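Local atomic coordinates of histone acetyltransferase HPA2 and related acetyltransferases (Corynebacterium glutamicum ATCC 13032, PDB entry 2QEC), a protein that probably transfers an acyl group, likely acetyl from acetyl-CoA, as a member of the GCN5-related N-acetyltransferase family. Residues A[4-9]-A[143-148]; A[23-26]-A[30-33]; A[64-67]-A[73-76]; A[124-129]-A[151-156]. The protein carries 1 engineered substitution. All blocks are in the same frame, centred on the assembly; numbering follows the deposited sequence.

Contact 1: residues A[4-9]-A[143-148]; sequences PTVLPA and GSALLN. With EDO (1,2-ethanediol), chain C.
Val6 rests as much on helix backbone as on side chains: its CG2 lies 3.7 Å from the carbonyl carbon of Ala145, and the reverse happens two residues earlier, where the CB of Ala145 sits 3.6 Å from the main-chain O of Pro4. The small Ala145, whose CB points at the strand, is consistent with the close approach; the CA atoms of Val6 and Leu146 are 6.4 Å apart. The two methyls of Val6 divide the work. With CG1 anti to the backbone N (chi1 -180°), that branch is directed to Leu146 and meets its CD2 at 3.9 Å, while CG2 covers the CB of Ala145 at 3.8 Å. The side chains of Val6 and Leu146 cross at about a right angle and touch most closely through one methyl each. Pro4 adds a looser apolar contact, its ring CG 4.1 Å from the CB of Ala145. In the GNAT fold this is the first strand, at one edge of the central sheet, covered by the helix after the fourth strand; the start of that helix, near Gly143, is where relatives hold the pyrophosphate of acetyl-CoA. Leu146 also reaches Asp64 and Val131 of strands 61-67 and 126-133, and Val6 touches His149 one turn further along the helix. At the far end of 4-9, an ethanediol hydroxyl O1 donates to Ala9 O at 2.6 Å.

Contact 2: residues A[23-26]-A[30-33]; sequences EAFA and TFLR. Engineered in segment 30-33: Thr30 (natural residue Ala).
The CA atoms of Phe25 and Phe31 are 6.8 Å apart and those of Ala26 and Leu32 7.7 Å, as two consecutive helical segments, 14-25 and 29-32, follow each other across a short connection. Phe25 and Phe31 both aim their CB atoms into the gap. The CE2 of Phe31 comes over one face of the Phe25 ring, 3.5 Å from its CG and offset toward the rim, and CD2 of Phe31 follows at 3.7 Å from the same CG. The planes meet at 38° with centroids 4.8 Å apart, an oblique pair that is neither a stack nor a T. The Phe25 ring is held between the Ala24 methyl on one face and CE2 of Phe31 on the other. Next to this pair, Leu32 CD2 lies 3.6 Å from Ala26 O. Within the second segment Arg33 NE donates to the main-chain O of Thr30, an engineered residue, through a bent bond of 137°. Phe49 of helix 43-60 meets the Phe31 ring edge-to-face and also touches Phe25, while Ala132 and Tyr129 of strand 126-133 bring the sheet against the pair. The link thus rests mainly on van der Waals contact between the two rings, with a methyl against a carbonyl oxygen beside it and no polar bond between the segments.

Contact 3: residues A[64-67]-A[73-76]; sequences DVAR and IVGV. With EDO (1,2-ethanediol), chain H.
Ala66 and the pair Val74–Gly75 form the tight part of this hairpin, a classic beta bulge in which two residues of one strand face one of the other. Ala66 O takes a good bond from Val74 N (2.8 Å, 167°) and a weak one from Gly75 N at 3.4 Å, while Ala66 N donates almost straight to Gly75 O at 3.0 Å. The extra residue fits because Val74 leaves extended geometry, with psi near -3°. Val65–Val76 and Arg67–Ile73 are the non-hydrogen-bonded pairs, with register shifting by one between Ala66 and Arg67. On the face carrying Val65, Arg67 and Ile73, the CG1 of Val65 meets the CG2 of Ile73 at 4.0 Å, and Ile17 of helix 14-25 lies on Val65. Val74 CG2, placed between its own N and carbonyl carbon, lies 3.5 Å from Ala66 O.

The looser side is that of Arg67, which is partly exposed. Its chain runs extended beside Ile73, with NE and CG both about 4.0 Å from Ile73 CG1; one guanidinium face is covered by Val65 CG2, and NH2 pairs with Asp13. At the other end the buried Asp64 carboxylate receives an ethanediol hydroxyl, O1 to OD1, at 2.7 Å, and the same OD1 bridges to Arg153. The chemistry implies a hairpin fixed by main-chain bonds around a carbonyl held by one strong and one weak N-H, with a buried carboxylate whose charge is probably balanced by arginine.

Contact 4: residues A[124-129]-A[151-156]; sequences PHWYLY and IARAGD. With EDO (1,2-ethanediol), chain F; EDO (1,2-ethanediol), chain J.
Trp126 meets helix 142-154 chiefly by a CH-pi contact: the CB of Ala154 lies 3.9 Å from the centroid of the five-membered ring, only 18° off its normal. The Ala154 CA covers the same indole, 3.7 Å from NE1, so one residue's backbone and methyl together rest over the pyrrole half. The side chain leaves the strand with CG anti to the carbonyl carbon, which turns one indole face to Ala154.

Apolar and polar atoms of Arg153 take the benzo half. Its chain, bent at chi3 (59°), crosses the indole at about a right angle; NE comes obliquely to within 3.7 Å of Trp126 CH2, and CG lies 3.8 Å from that atom. The guanidinium and indole planes are 21° apart, without a true cation-pi geometry being met here; that interaction is made instead with Trp79.

Hydrogen bonds and charges satisfy the ends. Trp126 NE1 donates to Glu157 OE1, and Asp64 is the charged partner of Arg153. Beyond the helix, where Gly155 turns to positive phi, Asp156 N donates nearly straight to O2 of an ethanediol at 2.6 Å.

Both segments belong to the beta-alpha-beta crossover of strand 126-133, helix 142-154 and strand 159-163. Trp126 is held in the sheet by backbone bonds to Ala158 and Tyr160, Ala154 touches Ile159 of the parallel neighbour strand, and Asn62 of strand 61-67 lies against Trp126 and Arg153.

Contacts 1 and 3 lie side by side, centres about 6 Å apart, where strand 5-8 pairs with 61-67: Leu7 O meets Val65 N at 2.8 Å. Contacts 1 and 4 share helix 142-154, one near its start and one at its end (centres about 14 Å apart), with Leu147 CD2 3.6 Å from Leu128 CD2 between them. Contacts 3 and 4 are joined by charge, Asp64 OD1 to Arg153 NH1 at 2.9 Å. Contact 2 stands away, about 24 Å from contact 4 centre to centre, yet Phe31 CE1 lies 3.3 Å from Tyr129 OH. If acetyl-CoA binds as in relatives, its pyrophosphate would lie near the start of helix 142-154, beside contact 1.

Contact 1: residues A[4-9]-A[143-148]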
loop_
_atom_site.group_PDB
_atom_site.type_symbol
_atom_site.label_atom_id
_atom_site.label_comp_id
_atom_site.label_asym_id
_atom_site.label_seq_id
_atom_site.Cartn_x
_atom_site.Cartn_y
_atom_site.Cartn_z
ATOM N N PRO A 4 13.126 2.657 -28.600
ATOM C CA PRO A 4 11.837 2.861 -29.242
ATOM C C PRO A 4 11.076 4.076 -28.710
ATOM O O PRO A 4 11.236 4.483 -27.549
ATOM C CB PRO A 4 11.090 1.576 -28.930
ATOM C CG PRO A 4 11.820 0.940 -27.824
ATOM C CD PRO A 4 13.226 1.329 -27.982
ATOM N N THR A 5 10.224 4.625 -29.557
ATOM C CA THR A 5 9.508 5.819 -29.227
ATOM C C THR A 5 8.067 5.441 -28.834
ATOM O O THR A 5 7.480 4.555 -29.424
ATOM C CB THR A 5 9.694 6.750 -30.393
ATOM O OG1 THR A 5 11.080 7.127 -30.391
ATOM C CG2 THR A 5 8.855 7.969 -30.310
ATOM N N VAL A 6 7.554 6.088 -27.796
ATOM C CA VAL A 6 6.283 5.702 -27.209
ATOM C C VAL A 6 5.245 6.792 -27.388
ATOM O O VAL A 6 5.500 7.946 -27.099
ATOM C CB VAL A 6 6.460 5.293 -25.726
ATOM C CG1 VAL A 6 5.098 4.873 -25.118
ATOM C CG2 VAL A 6 7.446 4.121 -25.595
ATOM N N LEU A 7 4.066 6.401 -27.883
ATOM C CA LEU A 7 2.910 7.266 -28.086
ATOM C C LEU A 7 1.604 6.514 -27.793
ATOM O O LEU A 7 1.565 5.260 -27.765
ATOM C CB LEU A 7 2.818 7.780 -29.509
ATOM C CG LEU A 7 3.979 8.638 -30.035
ATOM C CD1 LEU A 7 3.898 8.782 -31.532
ATOM C CD2 LEU A 7 3.970 9.997 -29.419
ATOM N N PRO A 8 0.534 7.277 -27.573
ATOM C CA PRO A 8 -0.772 6.620 -27.468
ATOM C C PRO A 8 -1.125 5.896 -28.754
ATOM O O PRO A 8 -0.746 6.333 -29.862
ATOM C CB PRO A 8 -1.731 7.799 -27.182
ATOM C CG PRO A 8 -0.853 8.882 -26.593
ATOM C CD PRO A 8 0.421 8.742 -27.363
ATOM N N ALA A 9 -1.826 4.767 -28.596
ATOM C CA ALA A 9 -2.325 3.987 -29.719
ATOM C C ALA A 9 -3.464 4.716 -30.388
ATOM O O ALA A 9 -4.160 5.507 -29.765
ATOM C CB ALA A 9 -2.816 2.634 -29.246
ATOM N N GLY A 143 10.523 -2.404 -23.057
ATOM C CA GLY A 143 9.827 -2.336 -21.760
ATOM C C GLY A 143 10.160 -1.106 -20.942
ATOM O O GLY A 143 9.302 -0.506 -20.285
ATOM N N SER A 144 11.425 -0.731 -20.993
ATOM C CA SER A 144 11.920 0.438 -20.273
ATOM C C SER A 144 11.286 1.743 -20.837
ATOM O O SER A 144 10.844 2.601 -20.093
ATOM C CB SER A 144 13.452 0.452 -20.419
ATOM O OG SER A 144 14.039 1.657 -19.977
ATOM N N ALA A 145 11.249 1.861 -22.158
ATOM C CA ALA A 145 10.642 3.020 -22.845
ATOM C C ALA A 145 9.171 3.147 -22.479
ATOM O O ALA A 145 8.687 4.235 -22.105
ATOM C CB ALA A 145 10.846 2.892 -24.368
ATOM N N LEU A 146 8.473 2.018 -22.447
ATOM C CA LEU A 146 7.057 2.018 -22.024
ATOM C C LEU A 146 6.823 2.471 -20.606
ATOM O O LEU A 146 5.966 3.307 -20.341
ATOM C CB LEU A 146 6.423 0.646 -22.263
ATOM C CG LEU A 146 6.235 0.321 -23.750
ATOM C CD1 LEU A 146 6.036 -1.129 -23.947
ATOM C CD2 LEU A 146 5.070 1.097 -24.337
ATOM N N LEU A 147 7.582 1.904 -19.681
ATOM C CA LEU A 147 7.493 2.318 -18.297
ATOM C C LEU A 147 7.847 3.772 -18.042
ATOM O O LEU A 147 7.169 4.424 -17.279
ATOM C CB LEU A 147 8.352 1.415 -17.424
ATOM C CG LEU A 147 7.495 0.200 -17.037
ATOM C CD1 LEU A 147 8.353 -1.016 -17.103
ATOM C CD2 LEU A 147 6.867 0.498 -15.674
ATOM N N ASN A 148 8.943 4.233 -18.627
ATOM C CA ASN A 148 9.329 5.629 -18.530
ATOM C C ASN A 148 8.243 6.591 -19.039
ATOM O O ASN A 148 7.927 7.576 -18.366
ATOM C CB ASN A 148 10.680 5.859 -19.219
ATOM C CG ASN A 148 11.865 5.285 -18.404
ATOM O OD1 ASN A 148 11.760 5.051 -17.208
ATOM N ND2 ASN A 148 12.995 5.098 -19.058
HETATM C C1 EDO C . -6.355 4.173 -27.219
HETATM O O1 EDO C . -5.239 5.062 -27.397
HETATM C C2 EDO C . -7.652 4.979 -27.110
HETATM O O2 EDO C . -8.423 4.836 -28.305
#

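Contact 2: residues A[23-26]-A[30-33]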
loop_
_atom_site.group_PDB
_atom_site.type_symbol
_atom_site.label_atom_id
_atom_site.label_comp_id
_atom_site.label_asym_id
_atom_site.label_seq_id
_atom_site.Cartn_x
_atom_site.Cartn_y
_atom_site.Cartn_z
ATOM N N GLU A 23 1.223 -12.894 -28.552
ATOM C CA GLU A 23 2.548 -13.471 -28.716
ATOM C C GLU A 23 3.245 -13.428 -27.388
ATOM O O GLU A 23 3.852 -14.398 -26.990
ATOM C CB GLU A 23 3.359 -12.727 -29.777
ATOM C CG GLU A 23 4.719 -13.354 -30.049
ATOM C CD GLU A 23 5.652 -12.431 -30.787
ATOM O OE1 GLU A 23 6.191 -11.518 -30.140
ATOM O OE2 GLU A 23 5.873 -12.628 -31.998
ATOM N N ALA A 24 3.136 -12.319 -26.669
ATOM C CA ALA A 24 3.838 -12.199 -25.419
ATOM C C ALA A 24 3.270 -13.196 -24.384
ATOM O O ALA A 24 4.008 -13.801 -23.626
ATOM C CB ALA A 24 3.764 -10.774 -24.896
ATOM N N PHE A 25 1.958 -13.379 -24.359
ATOM C CA PHE A 25 1.338 -14.046 -23.211
ATOM C C PHE A 25 0.761 -15.430 -23.528
ATOM O O PHE A 25 0.126 -16.020 -22.678
ATOM C CB PHE A 25 0.306 -13.117 -22.582
ATOM C CG PHE A 25 0.913 -11.861 -21.994
ATOM C CD1 PHE A 25 1.944 -11.941 -21.055
ATOM C CD2 PHE A 25 0.483 -10.609 -22.393
ATOM C CE1 PHE A 25 2.526 -10.798 -20.547
ATOM C CE2 PHE A 25 1.065 -9.467 -21.888
ATOM C CZ PHE A 25 2.078 -9.548 -20.969
ATOM N N ALA A 26 1.001 -15.939 -24.735
ATOM C CA ALA A 26 0.426 -17.191 -25.174
ATOM C C ALA A 26 0.749 -18.342 -24.230
ATOM O O ALA A 26 -0.038 -19.278 -24.110
ATOM C CB ALA A 26 0.897 -17.533 -26.584
ATOM N N THR A 30 0.202 -16.667 -15.880
ATOM C CA THR A 30 -0.619 -15.561 -15.423
ATOM C C THR A 30 -1.939 -15.478 -16.209
ATOM O O THR A 30 -2.985 -15.210 -15.623
ATOM C CB THR A 30 0.189 -14.254 -15.481
ATOM O OG1 THR A 30 1.146 -14.282 -14.409
ATOM C CG2 THR A 30 -0.700 -13.008 -15.326
ATOM N N PHE A 31 -1.898 -15.768 -17.509
ATOM C CA PHE A 31 -3.106 -15.732 -18.334
ATOM C C PHE A 31 -3.736 -17.086 -18.529
ATOM O O PHE A 31 -4.942 -17.209 -18.441
ATOM C CB PHE A 31 -2.803 -15.047 -19.658
ATOM C CG PHE A 31 -2.661 -13.581 -19.519
ATOM C CD1 PHE A 31 -3.783 -12.775 -19.519
ATOM C CD2 PHE A 31 -1.403 -13.003 -19.346
ATOM C CE1 PHE A 31 -3.652 -11.419 -19.372
ATOM C CE2 PHE A 31 -1.262 -11.636 -19.207
ATOM C CZ PHE A 31 -2.385 -10.838 -19.210
ATOM N N LEU A 32 -2.914 -18.113 -18.726
ATOM C CA LEU A 32 -3.391 -19.491 -18.863
ATOM C C LEU A 32 -4.335 -19.953 -17.737
ATOM O O LEU A 32 -5.259 -20.720 -17.995
ATOM C CB LEU A 32 -2.199 -20.468 -18.961
ATOM C CG LEU A 32 -1.246 -20.393 -20.165
ATOM C CD1 LEU A 32 -0.099 -21.399 -20.055
ATOM C CD2 LEU A 32 -1.995 -20.639 -21.414
ATOM N N ARG A 33 -4.093 -19.500 -16.504
ATOM C CA ARG A 33 -4.957 -19.801 -15.346
ATOM C C ARG A 33 -6.410 -19.345 -15.471
ATOM O O ARG A 33 -7.277 -19.960 -14.871
ATOM C CB ARG A 33 -4.406 -19.145 -14.076
ATOM C CG ARG A 33 -4.373 -17.581 -14.146
ATOM C CD ARG A 33 -3.927 -16.945 -12.827
ATOM N NE ARG A 33 -3.622 -15.510 -12.937
ATOM C CZ ARG A 33 -3.183 -14.772 -11.913
ATOM N NH1 ARG A 33 -3.010 -15.327 -10.709
ATOM N NH2 ARG A 33 -2.927 -13.474 -12.082
#

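Contact 3: residues A[64-67]-A[73-76]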
loop_
_atom_site.group_PDB
_atom_site.type_symbol
_atom_site.label_atom_id
_atom_site.label_comp_id
_atom_site.label_asym_id
_atom_site.label_seq_id
_atom_site.Cartn_x
_atom_site.Cartn_y
_atom_site.Cartn_z
ATOM N N ASP A 64 -0.460 2.542 -24.624
ATOM C CA ASP A 64 0.779 3.080 -25.196
ATOM C C ASP A 64 1.379 2.044 -26.131
ATOM O O ASP A 64 1.340 0.839 -25.850
ATOM C CB ASP A 64 1.766 3.418 -24.086
ATOM C CG ASP A 64 1.309 4.565 -23.207
ATOM O OD1 ASP A 64 0.458 5.395 -23.648
ATOM O OD2 ASP A 64 1.878 4.670 -22.093
ATOM N N VAL A 65 1.939 2.494 -27.252
ATOM C CA VAL A 65 2.708 1.622 -28.095
ATOM C C VAL A 65 4.116 2.162 -28.268
ATOM O O VAL A 65 4.317 3.371 -28.337
ATOM C CB VAL A 65 2.118 1.446 -29.540
ATOM C CG1 VAL A 65 0.857 0.661 -29.487
ATOM C CG2 VAL A 65 1.872 2.774 -30.241
ATOM N N ALA A 66 5.053 1.229 -28.420
ATOM C CA ALA A 66 6.444 1.492 -28.770
ATOM C C ALA A 66 6.656 1.021 -30.193
ATOM O O ALA A 66 6.241 -0.080 -30.518
ATOM C CB ALA A 66 7.333 0.697 -27.851
ATOM N N ARG A 67 7.342 1.814 -31.005
ATOM C CA ARG A 67 7.636 1.469 -32.357
ATOM C C ARG A 67 9.130 1.487 -32.518
ATOM O O ARG A 67 9.821 2.318 -31.892
ATOM C CB ARG A 67 6.980 2.460 -33.327
ATOM C CG ARG A 67 5.415 2.447 -33.294
ATOM C CD ARG A 67 4.859 3.409 -34.333
ATOM N NE ARG A 67 3.403 3.286 -34.483
ATOM C CZ ARG A 67 2.508 3.998 -33.804
ATOM N NH1 ARG A 67 2.878 4.924 -32.923
ATOM N NH2 ARG A 67 1.219 3.784 -34.021
ATOM N N ILE A 73 5.103 -1.636 -34.498
ATOM C CA ILE A 73 4.796 -1.719 -33.085
ATOM C C ILE A 73 5.503 -2.946 -32.533
ATOM O O ILE A 73 5.378 -4.058 -33.076
ATOM C CB ILE A 73 3.268 -1.781 -32.837
ATOM C CG1 ILE A 73 2.625 -0.436 -33.229
ATOM C CG2 ILE A 73 2.969 -2.169 -31.397
ATOM C CD1 ILE A 73 1.132 -0.515 -33.448
ATOM N N VAL A 74 6.362 -2.702 -31.547
ATOM C CA VAL A 74 7.178 -3.743 -30.913
ATOM C C VAL A 74 6.887 -3.912 -29.415
ATOM O O VAL A 74 7.425 -4.803 -28.763
ATOM C CB VAL A 74 8.707 -3.474 -31.116
ATOM C CG1 VAL A 74 9.081 -3.718 -32.548
ATOM C CG2 VAL A 74 9.111 -2.079 -30.676
ATOM N N GLY A 75 6.012 -3.083 -28.892
ATOM C CA GLY A 75 5.579 -3.227 -27.502
ATOM C C GLY A 75 4.317 -2.456 -27.245
ATOM O O GLY A 75 3.969 -1.531 -27.994
ATOM N N VAL A 76 3.634 -2.871 -26.192
ATOM C CA VAL A 76 2.399 -2.250 -25.768
ATOM C C VAL A 76 2.313 -2.286 -24.241
ATOM O O VAL A 76 2.780 -3.237 -23.588
ATOM C CB VAL A 76 1.144 -2.888 -26.468
ATOM C CG1 VAL A 76 0.928 -4.360 -26.086
ATOM C CG2 VAL A 76 -0.117 -2.069 -26.213
HETATM C C1 EDO H . -2.509 6.134 -24.320
HETATM O O1 EDO H . -1.670 7.047 -23.682
HETATM C C2 EDO H . -3.945 6.565 -24.512
HETATM O O2 EDO H . -4.669 5.464 -25.057
#

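Contact 4: residues A[124-129]-A[151-156]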
loop_
_atom_site.group_PDB
_atom_site.type_symbol
_atom_site.label_atom_id
_atom_site.label_comp_id
_atom_site.label_asym_id
_atom_site.label_seq_id
_atom_site.Cartn_x
_atom_site.Cartn_y
_atom_site.Cartn_z
ATOM N N PRO A 124 -6.144 6.519 -4.506
ATOM C CA PRO A 124 -6.087 6.699 -5.972
ATOM C C PRO A 124 -4.735 6.362 -6.534
ATOM O O PRO A 124 -3.694 6.676 -5.930
ATOM C CB PRO A 124 -6.406 8.190 -6.167
ATOM C CG PRO A 124 -7.072 8.616 -4.868
ATOM C CD PRO A 124 -6.477 7.770 -3.795
ATOM N N HIS A 125 -4.733 5.665 -7.670
ATOM C CA HIS A 125 -3.501 5.271 -8.269
ATOM C C HIS A 125 -3.701 4.928 -9.717
ATOM O O HIS A 125 -4.796 4.510 -10.118
ATOM C CB HIS A 125 -2.910 4.026 -7.559
ATOM C CG HIS A 125 -3.803 2.817 -7.586
ATOM N ND1 HIS A 125 -4.780 2.613 -6.633
ATOM C CD2 HIS A 125 -3.861 1.748 -8.423
ATOM C CE1 HIS A 125 -5.415 1.481 -6.901
ATOM N NE2 HIS A 125 -4.869 0.928 -7.973
ATOM N N TRP A 126 -2.615 5.021 -10.486
ATOM C CA TRP A 126 -2.544 4.382 -11.805
ATOM C C TRP A 126 -2.284 2.882 -11.638
ATOM O O TRP A 126 -1.680 2.476 -10.677
ATOM C CB TRP A 126 -1.404 4.959 -12.632
ATOM C CG TRP A 126 -1.599 6.381 -13.028
ATOM C CD1 TRP A 126 -1.479 7.496 -12.230
ATOM C CD2 TRP A 126 -2.018 6.832 -14.290
ATOM N NE1 TRP A 126 -1.774 8.627 -12.957
ATOM C CE2 TRP A 126 -2.082 8.236 -14.239
ATOM C CE3 TRP A 126 -2.290 6.172 -15.528
ATOM C CZ2 TRP A 126 -2.429 8.997 -15.348
ATOM C CZ3 TRP A 126 -2.644 6.932 -16.602
ATOM C CH2 TRP A 126 -2.696 8.326 -16.515
ATOM N N TYR A 127 -2.759 2.062 -12.571
ATOM C CA TYR A 127 -2.455 0.627 -12.556
ATOM C C TYR A 127 -1.826 0.274 -13.870
ATOM O O TYR A 127 -2.455 0.481 -14.862
ATOM C CB TYR A 127 -3.746 -0.178 -12.400
ATOM C CG TYR A 127 -3.679 -1.696 -12.518
ATOM C CD1 TYR A 127 -2.617 -2.425 -12.004
ATOM C CD2 TYR A 127 -4.708 -2.405 -13.148
ATOM C CE1 TYR A 127 -2.565 -3.782 -12.108
ATOM C CE2 TYR A 127 -4.666 -3.761 -13.243
ATOM C CZ TYR A 127 -3.607 -4.448 -12.708
ATOM O OH TYR A 127 -3.551 -5.807 -12.821
ATOM N N LEU A 128 -0.625 -0.286 -13.829
ATOM C CA LEU A 128 -0.002 -0.896 -14.989
ATOM C C LEU A 128 -0.423 -2.342 -15.040
ATOM O O LEU A 128 0.078 -3.156 -14.252
ATOM C CB LEU A 128 1.513 -0.769 -14.901
ATOM C CG LEU A 128 2.239 -1.472 -16.057
ATOM C CD1 LEU A 128 1.726 -0.964 -17.399
ATOM C CD2 LEU A 128 3.725 -1.286 -15.883
ATOM N N TYR A 129 -1.347 -2.641 -15.960
ATOM C CA TYR A 129 -1.991 -3.948 -16.107
ATOM C C TYR A 129 -1.059 -4.901 -16.790
ATOM O O TYR A 129 -0.786 -6.020 -16.296
ATOM C CB TYR A 129 -3.337 -3.831 -16.835
ATOM C CG TYR A 129 -3.912 -5.120 -17.402
ATOM C CD1 TYR A 129 -4.094 -6.259 -16.609
ATOM C CD2 TYR A 129 -4.274 -5.216 -18.730
ATOM C CE1 TYR A 129 -4.626 -7.459 -17.168
ATOM C CE2 TYR A 129 -4.791 -6.385 -19.254
ATOM C CZ TYR A 129 -4.954 -7.504 -18.457
ATOM O OH TYR A 129 -5.487 -8.657 -19.017
ATOM N N ILE A 151 5.347 6.400 -16.473
ATOM C CA ILE A 151 5.764 7.082 -15.218
ATOM C C ILE A 151 5.758 8.583 -15.381
ATOM O O ILE A 151 5.267 9.287 -14.514
ATOM C CB ILE A 151 7.111 6.575 -14.731
ATOM C CG1 ILE A 151 6.944 5.134 -14.264
ATOM C CG2 ILE A 151 7.646 7.439 -13.498
ATOM C CD1 ILE A 151 8.187 4.362 -14.176
ATOM N N ALA A 152 6.228 9.093 -16.504
ATOM C CA ALA A 152 6.182 10.544 -16.751
ATOM C C ALA A 152 4.755 11.066 -16.799
ATOM O O ALA A 152 4.478 12.108 -16.276
ATOM C CB ALA A 152 6.918 10.885 -18.003
ATOM N N ARG A 153 3.836 10.328 -17.400
ATOM C CA ARG A 153 2.407 10.720 -17.406
ATOM C C ARG A 153 1.774 10.711 -16.022
ATOM O O ARG A 153 0.947 11.571 -15.680
ATOM C CB ARG A 153 1.623 9.808 -18.346
ATOM C CG ARG A 153 0.121 10.103 -18.396
ATOM C CD ARG A 153 -0.509 9.348 -19.551
ATOM N NE ARG A 153 -0.213 7.949 -19.280
ATOM C CZ ARG A 153 0.085 7.031 -20.177
ATOM N NH1 ARG A 153 0.083 7.311 -21.503
ATOM N NH2 ARG A 153 0.394 5.817 -19.745
ATOM N N ALA A 154 2.139 9.730 -15.222
ATOM C CA ALA A 154 1.628 9.638 -13.880
ATOM C C ALA A 154 2.114 10.774 -12.972
ATOM O O ALA A 154 1.419 11.161 -12.013
ATOM C CB ALA A 154 2.017 8.284 -13.287
ATOM N N GLY A 155 3.312 11.294 -13.233
ATOM C CA GLY A 155 3.858 12.444 -12.479
ATOM C C GLY A 155 3.866 12.266 -10.991
ATOM O O GLY A 155 4.498 11.357 -10.492
ATOM N N ASP A 156 3.138 13.139 -10.296
ATOM C CA ASP A 156 2.979 13.135 -8.828
ATOM C C ASP A 156 2.080 12.072 -8.258
ATOM O O ASP A 156 1.969 11.970 -7.017
ATOM C CB ASP A 156 2.377 14.479 -8.360
ATOM C CG ASP A 156 3.395 15.533 -8.233
ATOM O OD1 ASP A 156 4.573 15.198 -8.545
ATOM O OD2 ASP A 156 3.032 16.679 -7.829
HETATM C C1 EDO F . 4.267 8.390 -10.609
HETATM O O1 EDO F . 5.002 7.702 -9.603
HETATM C C2 EDO F . 5.090 8.836 -11.816
HETATM O O2 EDO F . 6.350 9.420 -11.502
HETATM C C1 EDO J . -0.148 14.108 -12.164
HETATM O O1 EDO J . -0.175 13.685 -13.530
HETATM C C2 EDO J . 0.650 15.372 -11.979
HETATM O O2 EDO J . 2.031 15.116 -11.665
#